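Local coordinates for aminotransferase, class V family protein (PDB 5F8V), which probably catalyses the pyridoxal-phosphate-dependent transamination between O-phospho-L-serine and 2-oxoglutarate, the second step of serine biosynthesis from 3-phosphoglycerate, at residues I90-C100 against F117-G127; K323-L333 against A360-F371. All blocks are in the same frame, centred on the assembly; numbering follows the deposited sequence.

How the contacts relate
Two ways of joining neighbouring elements of an alpha/beta enzyme appear here in one chain. Contact 1 (90-100 with 117-127) pairs two parallel strands through their backbones at one margin of the seven-stranded sheet; contact 2 (323-333 with 360-371) packs two helices through their side chains near the C-terminus. They follow one another along the chain and sit on opposite sides of its centre, their own centres 45 Å apart and their nearest atoms about 26 Å apart, without touching. The cofactor-bearing lysine, Lys-202, belongs to neither: it follows strand 193-199, three strands in from strand 95-98 in the same sheet. Each contact joins neighbouring elements of the fold.

Contact 1. Residues I90-C100 against F117-G127; sequences IGEHKAVDYLC and FPGVTVNSVAG
Asn-123 and Asp-97 lie side by side on one face of a parallel strand pair, and Asn-123 ND2 gives an N-H to Asp-97 OD1 at 3.0 Å. The bond leaves in the amide plane but meets the oxygen from above the carboxylate, the two planes being 59° apart. The asparagine's CG stands anti to its own N (chi1 -176°), which carries the amide alongside the acid. Both groups have a further partner: OD1 also bonds Ser-145, and ND2 the carbonyl of Lys-143. Beside them Val-125 CG2 packs on Asp-97 CB at 3.7 Å.

Underneath runs the backbone pairing of strands 95-98 and 121-124, the two strands of a right-handed beta-alpha-beta crossover through helix 103-115. Val-96 N bonds Thr-121 O, Val-96 O takes Asn-123 N, and Tyr-98 N reaches Asn-123 O at 2.9 Å. On the other face Val-96 CG2 meets Val-122 CG1 at 4.1 Å, while Tyr-98 packs against Phe-109 of the crossover helix and its OH bonds Tyr-150.

Before the strands, Ile-90 splits its branches: CD1 touches Phe-117 CD1 at 3.6 Å, and CG2 meets Val-120 CG2 tip to tip at 3.9 Å. The Phe-117 ring also meets the ring of Phe-226 of the second subunit, which brings this end of the pair to the dimer interface. Beyond the strands, one water accepts from Cys-100 N and Ala-126 N and donates to Gly-127 O, bridging the two chains.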
loop_
_atom_site.group_PDB
_atom_site.type_symbol
_atom_site.label_atom_id
_atom_site.label_comp_id
_atom_site.label_asym_id
_atom_site.label_seq_id
_atom_site.Cartn_x
_atom_site.Cartn_y
_atom_site.Cartn_z
ATOM N N ILE A 90 -14.134 13.469 13.004
ATOM C CA ILE A 90 -14.488 14.761 13.602
ATOM C C ILE A 90 -16.016 14.895 13.672
ATOM O O ILE A 90 -16.558 15.340 14.679
ATOM C CB ILE A 90 -13.871 15.953 12.827
ATOM C CG1 ILE A 90 -12.358 15.998 13.080
ATOM C CG2 ILE A 90 -14.509 17.282 13.247
ATOM C CD1 ILE A 90 -11.606 16.952 12.182
ATOM N N GLY A 91 -16.692 14.493 12.600
ATOM C CA GLY A 91 -18.129 14.684 12.459
ATOM C C GLY A 91 -18.452 16.167 12.480
ATOM O O GLY A 91 -17.810 16.954 11.783
ATOM N N GLU A 92 -19.418 16.536 13.319
ATOM C CA GLU A 92 -19.823 17.924 13.521
ATOM C C GLU A 92 -19.254 18.493 14.823
ATOM O O GLU A 92 -19.637 19.592 15.221
ATOM C CB GLU A 92 -21.362 18.036 13.557
ATOM C CG GLU A 92 -22.109 17.395 12.392
ATOM C CD GLU A 92 -22.069 18.217 11.107
ATOM O OE1 GLU A 92 -21.176 19.087 10.948
ATOM O OE2 GLU A 92 -22.939 17.976 10.236
ATOM N N HIS A 93 -18.350 17.768 15.484
ATOM C CA HIS A 93 -17.754 18.243 16.737
ATOM C C HIS A 93 -16.813 19.420 16.490
ATOM O O HIS A 93 -16.261 19.565 15.401
ATOM C CB HIS A 93 -17.017 17.115 17.453
ATOM C CG HIS A 93 -17.908 15.987 17.868
ATOM N ND1 HIS A 93 -18.127 14.883 17.075
ATOM C CD2 HIS A 93 -18.650 15.801 18.985
ATOM C CE1 HIS A 93 -18.967 14.066 17.684
ATOM N NE2 HIS A 93 -19.301 14.600 18.844
ATOM N N LYS A 94 -16.644 20.261 17.507
ATOM C CA LYS A 94 -15.841 21.477 17.392
ATOM C C LYS A 94 -14.413 21.312 17.922
ATOM O O LYS A 94 -13.622 22.258 17.861
ATOM C CB LYS A 94 -16.545 22.640 18.106
ATOM C CG LYS A 94 -17.963 22.936 17.609
ATOM C CD LYS A 94 -18.009 23.214 16.110
ATOM C CE LYS A 94 -19.375 23.701 15.629
ATOM N NZ LYS A 94 -20.261 22.580 15.208
ATOM N N ALA A 95 -14.077 20.122 18.429
ATOM C CA ALA A 95 -12.746 19.871 18.975
ATOM C C ALA A 95 -12.286 18.428 18.794
ATOM O O ALA A 95 -13.103 17.525 18.612
ATOM C CB ALA A 95 -12.708 20.249 20.452
ATOM N N VAL A 96 -10.964 18.243 18.824
ATOM C CA VAL A 96 -10.346 16.921 18.895
ATOM C C VAL A 96 -9.200 16.950 19.901
ATOM O O VAL A 96 -8.465 17.941 19.983
ATOM C CB VAL A 96 -9.816 16.430 17.528
ATOM C CG1 VAL A 96 -10.972 16.092 16.600
ATOM C CG2 VAL A 96 -8.858 17.444 16.893
ATOM N N ASP A 97 -9.057 15.861 20.659
ATOM C CA ASP A 97 -8.008 15.745 21.674
ATOM C C ASP A 97 -6.926 14.741 21.257
ATOM O O ASP A 97 -7.230 13.596 20.879
ATOM C CB ASP A 97 -8.618 15.373 23.031
ATOM C CG ASP A 97 -9.229 16.590 23.772
ATOM O OD1 ASP A 97 -8.832 17.743 23.503
ATOM O OD2 ASP A 97 -10.107 16.399 24.642
ATOM N N TYR A 98 -5.673 15.199 21.327
ATOM C CA TYR A 98 -4.480 14.395 21.050
ATOM C C TYR A 98 -3.587 14.387 22.285
ATOM O O TYR A 98 -3.197 15.446 22.769
ATOM C CB TYR A 98 -3.725 14.981 19.851
ATOM C CG TYR A 98 -4.366 14.637 18.523
ATOM C CD1 TYR A 98 -3.877 13.590 17.749
ATOM C CD2 TYR A 98 -5.480 15.338 18.052
ATOM C CE1 TYR A 98 -4.461 13.249 16.546
ATOM C CE2 TYR A 98 -6.079 15.000 16.838
ATOM C CZ TYR A 98 -5.562 13.955 16.092
ATOM O OH TYR A 98 -6.121 13.593 14.899
ATOM N N LEU A 99 -3.301 13.201 22.823
ATOM C CA LEU A 99 -2.299 13.058 23.883
ATOM C C LEU A 99 -0.995 12.657 23.205
ATOM O O LEU A 99 -0.909 11.582 22.602
ATOM C CB LEU A 99 -2.712 12.013 24.916
ATOM C CG LEU A 99 -1.666 11.688 26.000
ATOM C CD1 LEU A 99 -1.550 12.802 27.017
ATOM C CD2 LEU A 99 -1.975 10.367 26.688
ATOM N N CYS A 100 0.010 13.518 23.312
ATOM C CA CYS A 100 1.301 13.307 22.664
ATOM C C CYS A 100 2.320 12.819 23.684
ATOM O O CYS A 100 2.828 13.599 24.483
ATOM C CB CYS A 100 1.767 14.602 21.997
ATOM S SG CYS A 100 0.620 15.250 20.754
ATOM N N PHE A 117 -9.037 21.767 9.699
ATOM C CA PHE A 117 -10.462 21.725 9.388
ATOM C C PHE A 117 -11.136 22.933 10.053
ATOM O O PHE A 117 -11.040 23.072 11.267
ATOM C CB PHE A 117 -11.085 20.406 9.851
ATOM C CG PHE A 117 -10.670 19.218 9.022
ATOM C CD1 PHE A 117 -9.662 18.358 9.456
ATOM C CD2 PHE A 117 -11.281 18.959 7.799
ATOM C CE1 PHE A 117 -9.277 17.261 8.692
ATOM C CE2 PHE A 117 -10.897 17.862 7.027
ATOM C CZ PHE A 117 -9.897 17.010 7.482
ATOM N N PRO A 118 -11.775 23.830 9.261
ATOM C CA PRO A 118 -12.379 25.041 9.831
ATOM C C PRO A 118 -13.278 24.752 11.025
ATOM O O PRO A 118 -14.081 23.811 10.980
ATOM C CB PRO A 118 -13.209 25.596 8.667
ATOM C CG PRO A 118 -12.450 25.188 7.464
ATOM C CD PRO A 118 -11.913 23.816 7.790
ATOM N N GLY A 119 -13.105 25.530 12.090
ATOM C CA GLY A 119 -13.957 25.446 13.271
ATOM C C GLY A 119 -13.668 24.291 14.208
ATOM O O GLY A 119 -14.502 23.978 15.054
ATOM N N VAL A 120 -12.502 23.652 14.069
ATOM C CA VAL A 120 -12.130 22.534 14.934
ATOM C C VAL A 120 -10.879 22.895 15.714
ATOM O O VAL A 120 -9.836 23.181 15.122
ATOM C CB VAL A 120 -11.897 21.223 14.153
ATOM C CG1 VAL A 120 -11.595 20.081 15.110
ATOM C CG2 VAL A 120 -13.116 20.877 13.299
ATOM N N THR A 121 -10.996 22.881 17.042
ATOM C CA THR A 121 -9.858 23.098 17.930
ATOM C C THR A 121 -9.047 21.798 18.017
ATOM O O THR A 121 -9.548 20.797 18.511
ATOM C CB THR A 121 -10.325 23.534 19.340
ATOM O OG1 THR A 121 -11.121 24.726 19.239
ATOM C CG2 THR A 121 -9.142 23.812 20.260
ATOM N N VAL A 122 -7.812 21.822 17.521
ATOM C CA VAL A 122 -6.902 20.681 17.625
ATOM C C VAL A 122 -6.063 20.857 18.891
ATOM O O VAL A 122 -5.088 21.605 18.905
ATOM C CB VAL A 122 -5.998 20.557 16.387
ATOM C CG1 VAL A 122 -5.176 19.269 16.453
ATOM C CG2 VAL A 122 -6.832 20.608 15.106
ATOM N N ASN A 123 -6.458 20.155 19.949
ATOM C CA ASN A 123 -5.919 20.371 21.277
ATOM C C ASN A 123 -4.916 19.288 21.665
ATOM O O ASN A 123 -5.222 18.099 21.585
ATOM C CB ASN A 123 -7.068 20.403 22.285
ATOM C CG ASN A 123 -6.602 20.717 23.693
ATOM O OD1 ASN A 123 -5.821 21.642 23.902
ATOM N ND2 ASN A 123 -7.071 19.940 24.664
ATOM N N SER A 124 -3.718 19.713 22.063
ATOM C CA SER A 124 -2.746 18.831 22.697
ATOM C C SER A 124 -3.048 18.772 24.201
ATOM O O SER A 124 -2.990 19.794 24.882
ATOM C CB SER A 124 -1.326 19.331 22.455
ATOM O OG SER A 124 -0.384 18.467 23.065
ATOM N N VAL A 125 -3.348 17.570 24.691
ATOM C CA VAL A 125 -3.914 17.329 26.036
ATOM C C VAL A 125 -2.941 17.590 27.197
ATOM O O VAL A 125 -3.353 18.106 28.253
ATOM C CB VAL A 125 -4.464 15.873 26.121
ATOM C CG1 VAL A 125 -4.696 15.411 27.547
ATOM C CG2 VAL A 125 -5.755 15.750 25.323
ATOM N N ALA A 126 -1.677 17.209 27.007
ATOM C CA ALA A 126 -0.628 17.377 28.018
ATOM C C ALA A 126 0.548 18.201 27.485
ATOM O O ALA A 126 1.652 18.126 28.028
ATOM C CB ALA A 126 -0.141 16.010 28.495
ATOM N N GLY A 127 0.308 18.992 26.440
ATOM C CA GLY A 127 1.367 19.756 25.779
ATOM C C GLY A 127 2.278 18.885 24.938
ATOM O O GLY A 127 2.169 17.653 24.947
HETATM O O HOH W 1 -0.317 16.200 24.557
HETATM O O HOH W 2 3.229 15.183 26.760
#

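Contact 2. Residues K323-L333 against A360-F371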
loop_
_atom_site.group_PDB
_atom_site.type_symbol
_atom_site.label_atom_id
_atom_site.label_comp_id
_atom_site.label_asym_id
_atom_site.label_seq_id
_atom_site.Cartn_x
_atom_site.Cartn_y
_atom_site.Cartn_z
ATOM N N LYS A 323 30.741 2.535 18.562
ATOM C CA LYS A 323 31.587 1.450 19.083
ATOM C C LYS A 323 30.775 0.241 19.563
ATOM O O LYS A 323 31.078 -0.886 19.179
ATOM C CB LYS A 323 32.497 1.936 20.214
ATOM C CG LYS A 323 33.702 2.748 19.770
ATOM C CD LYS A 323 34.457 3.267 20.989
ATOM C CE LYS A 323 35.845 3.768 20.627
ATOM N NZ LYS A 323 35.789 4.900 19.661
ATOM N N PHE A 324 29.758 0.471 20.398
ATOM C CA PHE A 324 28.879 -0.628 20.847
ATOM C C PHE A 324 27.981 -1.157 19.725
ATOM O O PHE A 324 27.707 -2.355 19.670
ATOM C CB PHE A 324 28.030 -0.236 22.066
ATOM C CG PHE A 324 27.128 -1.346 22.557
ATOM C CD1 PHE A 324 25.747 -1.284 22.367
ATOM C CD2 PHE A 324 27.662 -2.474 23.176
ATOM C CE1 PHE A 324 24.918 -2.313 22.809
ATOM C CE2 PHE A 324 26.843 -3.506 23.610
ATOM C CZ PHE A 324 25.470 -3.424 23.432
ATOM N N VAL A 325 27.515 -0.273 18.847
ATOM C CA VAL A 325 26.680 -0.686 17.709
ATOM C C VAL A 325 27.450 -1.649 16.812
ATOM O O VAL A 325 26.927 -2.696 16.404
ATOM C CB VAL A 325 26.176 0.531 16.888
ATOM C CG1 VAL A 325 25.589 0.110 15.547
ATOM C CG2 VAL A 325 25.132 1.306 17.683
ATOM N N ASN A 326 28.684 -1.276 16.494
ATOM C CA ASN A 326 29.551 -2.125 15.678
ATOM C C ASN A 326 29.978 -3.392 16.387
ATOM O O ASN A 326 30.101 -4.432 15.748
ATOM C CB ASN A 326 30.748 -1.325 15.165
ATOM C CG ASN A 326 30.372 -0.477 13.976
ATOM O OD1 ASN A 326 30.141 -1.007 12.882
ATOM N ND2 ASN A 326 30.259 0.827 14.177
ATOM N N PHE A 327 30.170 -3.302 17.701
ATOM C CA PHE A 327 30.378 -4.470 18.560
ATOM C C PHE A 327 29.232 -5.475 18.402
ATOM O O PHE A 327 29.467 -6.686 18.296
ATOM C CB PHE A 327 30.497 -4.022 20.017
ATOM C CG PHE A 327 30.866 -5.113 20.975
ATOM C CD1 PHE A 327 29.895 -5.719 21.773
ATOM C CD2 PHE A 327 32.195 -5.517 21.110
ATOM C CE1 PHE A 327 30.241 -6.714 22.675
ATOM C CE2 PHE A 327 32.543 -6.510 22.015
ATOM C CZ PHE A 327 31.565 -7.114 22.793
ATOM N N CYS A 328 28.002 -4.958 18.379
ATOM C CA CYS A 328 26.808 -5.773 18.140
ATOM C C CYS A 328 26.709 -6.253 16.693
ATOM O O CYS A 328 26.479 -7.440 16.471
ATOM C CB CYS A 328 25.540 -5.011 18.528
ATOM S SG CYS A 328 25.432 -4.678 20.288
ATOM N N THR A 329 26.901 -5.346 15.728
ATOM C CA THR A 329 26.863 -5.692 14.294
ATOM C C THR A 329 27.879 -6.783 13.920
ATOM O O THR A 329 27.579 -7.650 13.104
ATOM C CB THR A 329 27.135 -4.463 13.389
ATOM O OG1 THR A 329 26.266 -3.393 13.745
ATOM C CG2 THR A 329 26.927 -4.787 11.913
ATOM N N GLN A 330 29.078 -6.728 14.510
ATOM C CA GLN A 330 30.107 -7.746 14.251
ATOM C C GLN A 330 29.763 -9.117 14.868
ATOM O O GLN A 330 30.395 -10.110 14.532
ATOM C CB GLN A 330 31.520 -7.242 14.645
ATOM C CG GLN A 330 31.808 -7.118 16.129
ATOM C CD GLN A 330 33.144 -6.455 16.441
ATOM O OE1 GLN A 330 33.993 -7.063 17.070
ATOM N NE2 GLN A 330 33.325 -5.206 16.015
ATOM N N ARG A 331 28.764 -9.159 15.761
ATOM C CA ARG A 331 28.145 -10.410 16.239
ATOM C C ARG A 331 26.785 -10.725 15.573
ATOM O O ARG A 331 25.993 -11.507 16.107
ATOM C CB ARG A 331 27.945 -10.326 17.758
ATOM C CG ARG A 331 29.218 -10.115 18.556
ATOM C CD ARG A 331 28.916 -9.676 19.976
ATOM N NE ARG A 331 30.069 -9.897 20.851
ATOM C CZ ARG A 331 30.156 -10.789 21.844
ATOM N NH1 ARG A 331 29.140 -11.602 22.169
ATOM N NH2 ARG A 331 31.292 -10.866 22.541
ATOM N N LYS A 332 26.508 -10.118 14.418
ATOM C CA LYS A 332 25.229 -10.279 13.707
ATOM C C LYS A 332 23.963 -9.892 14.524
ATOM O O LYS A 332 22.867 -10.416 14.289
ATOM C CB LYS A 332 25.116 -11.697 13.105
ATOM C CG LYS A 332 25.935 -11.898 11.832
ATOM C CD LYS A 332 25.556 -13.178 11.087
ATOM C CE LYS A 332 24.216 -13.079 10.351
ATOM N NZ LYS A 332 24.227 -12.225 9.121
ATOM N N LEU A 333 24.135 -8.966 15.467
ATOM C CA LEU A 333 23.025 -8.349 16.189
ATOM C C LEU A 333 22.791 -7.037 15.446
ATOM O O LEU A 333 23.541 -6.086 15.621
ATOM C CB LEU A 333 23.387 -8.110 17.657
ATOM C CG LEU A 333 23.685 -9.347 18.509
ATOM C CD1 LEU A 333 24.541 -8.986 19.709
ATOM C CD2 LEU A 333 22.398 -10.027 18.950
ATOM N N ALA A 360 21.481 -13.679 22.802
ATOM C CA ALA A 360 22.689 -13.146 22.155
ATOM C C ALA A 360 22.932 -11.653 22.449
ATOM O O ALA A 360 24.082 -11.234 22.639
ATOM C CB ALA A 360 22.620 -13.371 20.662
ATOM N N LEU A 361 21.858 -10.865 22.501
ATOM C CA LEU A 361 21.971 -9.451 22.863
ATOM C C LEU A 361 22.444 -9.261 24.306
ATOM O O LEU A 361 23.353 -8.474 24.560
ATOM C CB LEU A 361 20.639 -8.717 22.642
ATOM C CG LEU A 361 20.637 -7.229 22.988
ATOM C CD1 LEU A 361 21.699 -6.484 22.176
ATOM C CD2 LEU A 361 19.251 -6.636 22.780
ATOM N N VAL A 362 21.828 -9.989 25.232
ATOM C CA VAL A 362 22.180 -9.940 26.661
ATOM C C VAL A 362 23.648 -10.320 26.892
ATOM O O VAL A 362 24.333 -9.695 27.714
ATOM C CB VAL A 362 21.241 -10.847 27.498
ATOM C CG1 VAL A 362 21.744 -11.039 28.929
ATOM C CG2 VAL A 362 19.821 -10.282 27.511
ATOM N N GLN A 363 24.121 -11.338 26.172
ATOM C CA GLN A 363 25.530 -11.733 26.234
ATOM C C GLN A 363 26.460 -10.632 25.723
ATOM O O GLN A 363 27.483 -10.350 26.353
ATOM C CB GLN A 363 25.792 -13.040 25.469
ATOM C CG GLN A 363 25.275 -14.296 26.158
ATOM C CD GLN A 363 25.754 -14.430 27.598
ATOM O OE1 GLN A 363 24.957 -14.356 28.541
ATOM N NE2 GLN A 363 27.057 -14.566 27.776
ATOM N N ALA A 364 26.104 -10.010 24.602
ATOM C CA ALA A 364 26.895 -8.908 24.059
ATOM C C ALA A 364 27.001 -7.762 25.064
ATOM O O ALA A 364 28.089 -7.229 25.297
ATOM C CB ALA A 364 26.312 -8.420 22.742
ATOM N N MET A 365 25.876 -7.421 25.688
ATOM C CA MET A 365 25.830 -6.331 26.657
ATOM C C MET A 365 26.670 -6.642 27.899
ATOM O O MET A 365 27.317 -5.747 28.442
ATOM C CB MET A 365 24.374 -6.010 27.036
ATOM C CG MET A 365 23.582 -5.411 25.884
ATOM S SD MET A 365 21.798 -5.290 26.157
ATOM C CE MET A 365 21.777 -4.179 27.564
ATOM N N LYS A 366 26.665 -7.906 28.325
ATOM C CA LYS A 366 27.461 -8.363 29.468
ATOM C C LYS A 366 28.961 -8.378 29.144
ATOM O O LYS A 366 29.777 -8.084 30.007
ATOM C CB LYS A 366 27.009 -9.765 29.904
ATOM C CG LYS A 366 27.611 -10.294 31.199
ATOM C CD LYS A 366 26.985 -9.641 32.423
ATOM C CE LYS A 366 27.679 -10.098 33.703
ATOM N NZ LYS A 366 27.169 -9.368 34.898
ATOM N N GLU A 367 29.312 -8.713 27.905
ATOM C CA GLU A 367 30.723 -8.823 27.491
ATOM C C GLU A 367 31.356 -7.514 27.009
ATOM O O GLU A 367 32.576 -7.434 26.893
ATOM C CB GLU A 367 30.861 -9.904 26.417
ATOM C CG GLU A 367 30.702 -11.311 26.985
ATOM C CD GLU A 367 30.231 -12.348 25.977
ATOM O OE1 GLU A 367 30.040 -12.026 24.783
ATOM O OE2 GLU A 367 30.049 -13.513 26.396
ATOM N N TRP A 368 30.532 -6.508 26.715
ATOM C CA TRP A 368 31.014 -5.192 26.319
ATOM C C TRP A 368 32.041 -4.676 27.358
ATOM O O TRP A 368 31.711 -4.574 28.536
ATOM C CB TRP A 368 29.821 -4.237 26.172
ATOM C CG TRP A 368 30.170 -2.797 25.999
ATOM C CD1 TRP A 368 29.858 -1.784 26.841
ATOM C CD2 TRP A 368 30.889 -2.210 24.909
ATOM N NE1 TRP A 368 30.338 -0.595 26.353
ATOM C CE2 TRP A 368 30.972 -0.830 25.162
ATOM C CE3 TRP A 368 31.457 -2.717 23.737
ATOM C CZ2 TRP A 368 31.619 0.055 24.292
ATOM C CZ3 TRP A 368 32.105 -1.841 22.875
ATOM C CH2 TRP A 368 32.175 -0.470 23.156
ATOM N N PRO A 369 33.300 -4.406 26.934
ATOM C CA PRO A 369 34.316 -3.976 27.917
ATOM C C PRO A 369 34.011 -2.640 28.619
ATOM O O PRO A 369 34.499 -2.417 29.726
ATOM C CB PRO A 369 35.608 -3.886 27.086
ATOM C CG PRO A 369 35.153 -3.741 25.671
ATOM C CD PRO A 369 33.884 -4.547 25.586
ATOM N N GLY A 370 33.214 -1.779 27.985
ATOM C CA GLY A 370 32.686 -0.585 28.631
ATOM C C GLY A 370 32.930 0.675 27.834
ATOM O O GLY A 370 33.704 0.673 26.873
ATOM N N PHE A 371 32.226 1.738 28.232
ATOM C CA PHE A 371 32.451 3.084 27.720
ATOM C C PHE A 371 33.411 3.764 28.692
ATOM O O PHE A 371 34.231 4.583 28.285
ATOM C CB PHE A 371 31.131 3.870 27.627
ATOM C CG PHE A 371 30.082 3.197 26.771
ATOM C CD1 PHE A 371 30.174 3.232 25.384
ATOM C CD2 PHE A 371 29.010 2.520 27.351
ATOM C CE1 PHE A 371 29.224 2.607 24.587
ATOM C CE2 PHE A 371 28.057 1.892 26.557
ATOM C CZ PHE A 371 28.163 1.934 25.177
HETATM O O HOH W 3 26.353 -12.128 21.370
#
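Phe-324, Phe-327 and Trp-368 form an aromatic cluster in which each phenylalanine meets the indole edge-to-face, but with the roles exchanged. Phe-324 turns its edge to the indole face, CD2 standing 3.7 Å from Trp-368 CD2 with the planes at 73°. Phe-327 instead receives the indole edge on its own face: Trp-368 CE3 lies 3.7 Å from Phe-327 CG, offset toward the rim, with the planes at 68°. All three side chains set CG anti to the backbone N; in Trp-368 this turns the indole in between the two phenylalanines, with its CH2 against Lys-323 CB. Phe-324 CB adds a CH-pi contact over the indole's six-membered ring, and its ring end, CZ, packs on Met-365 CG at 3.7 Å. The opposite face of the indole is covered by its own chain, at Pro-369 and Gly-370.

The cluster is one end of a helix-helix packing in which 323-329 and 360-367 run at 133° to each other, their axes 10.5 Å apart at closest. Trp-368 is the first residue to leave helical geometry after 360-367. Phe-291 and Phe-345 extend the aromatic packing around Phe-324.

At the other end, a Schellman motif with Lys-332 as its C-prime residue ends helix 318-329 and returns the chain to Leu-333. The leucine's two methyls divide their targets: CD1 rests on Ala-364 CB at 3.6 Å and CD2 on Ala-360 CB at 3.8 Å.

Along the outer margin Arg-331 stretches over Ala-364 to a salt bridge, NH1 meeting Glu-367 OE1 at 2.8 Å; a weak bond from NH2 reaches the same oxygen. Guanidinium and carboxylate planes are well inclined to each other. A water linking Arg-331 NH1 to Ala-360 O, 2.8 Å from that carbonyl oxygen, gives NH1 a second partner.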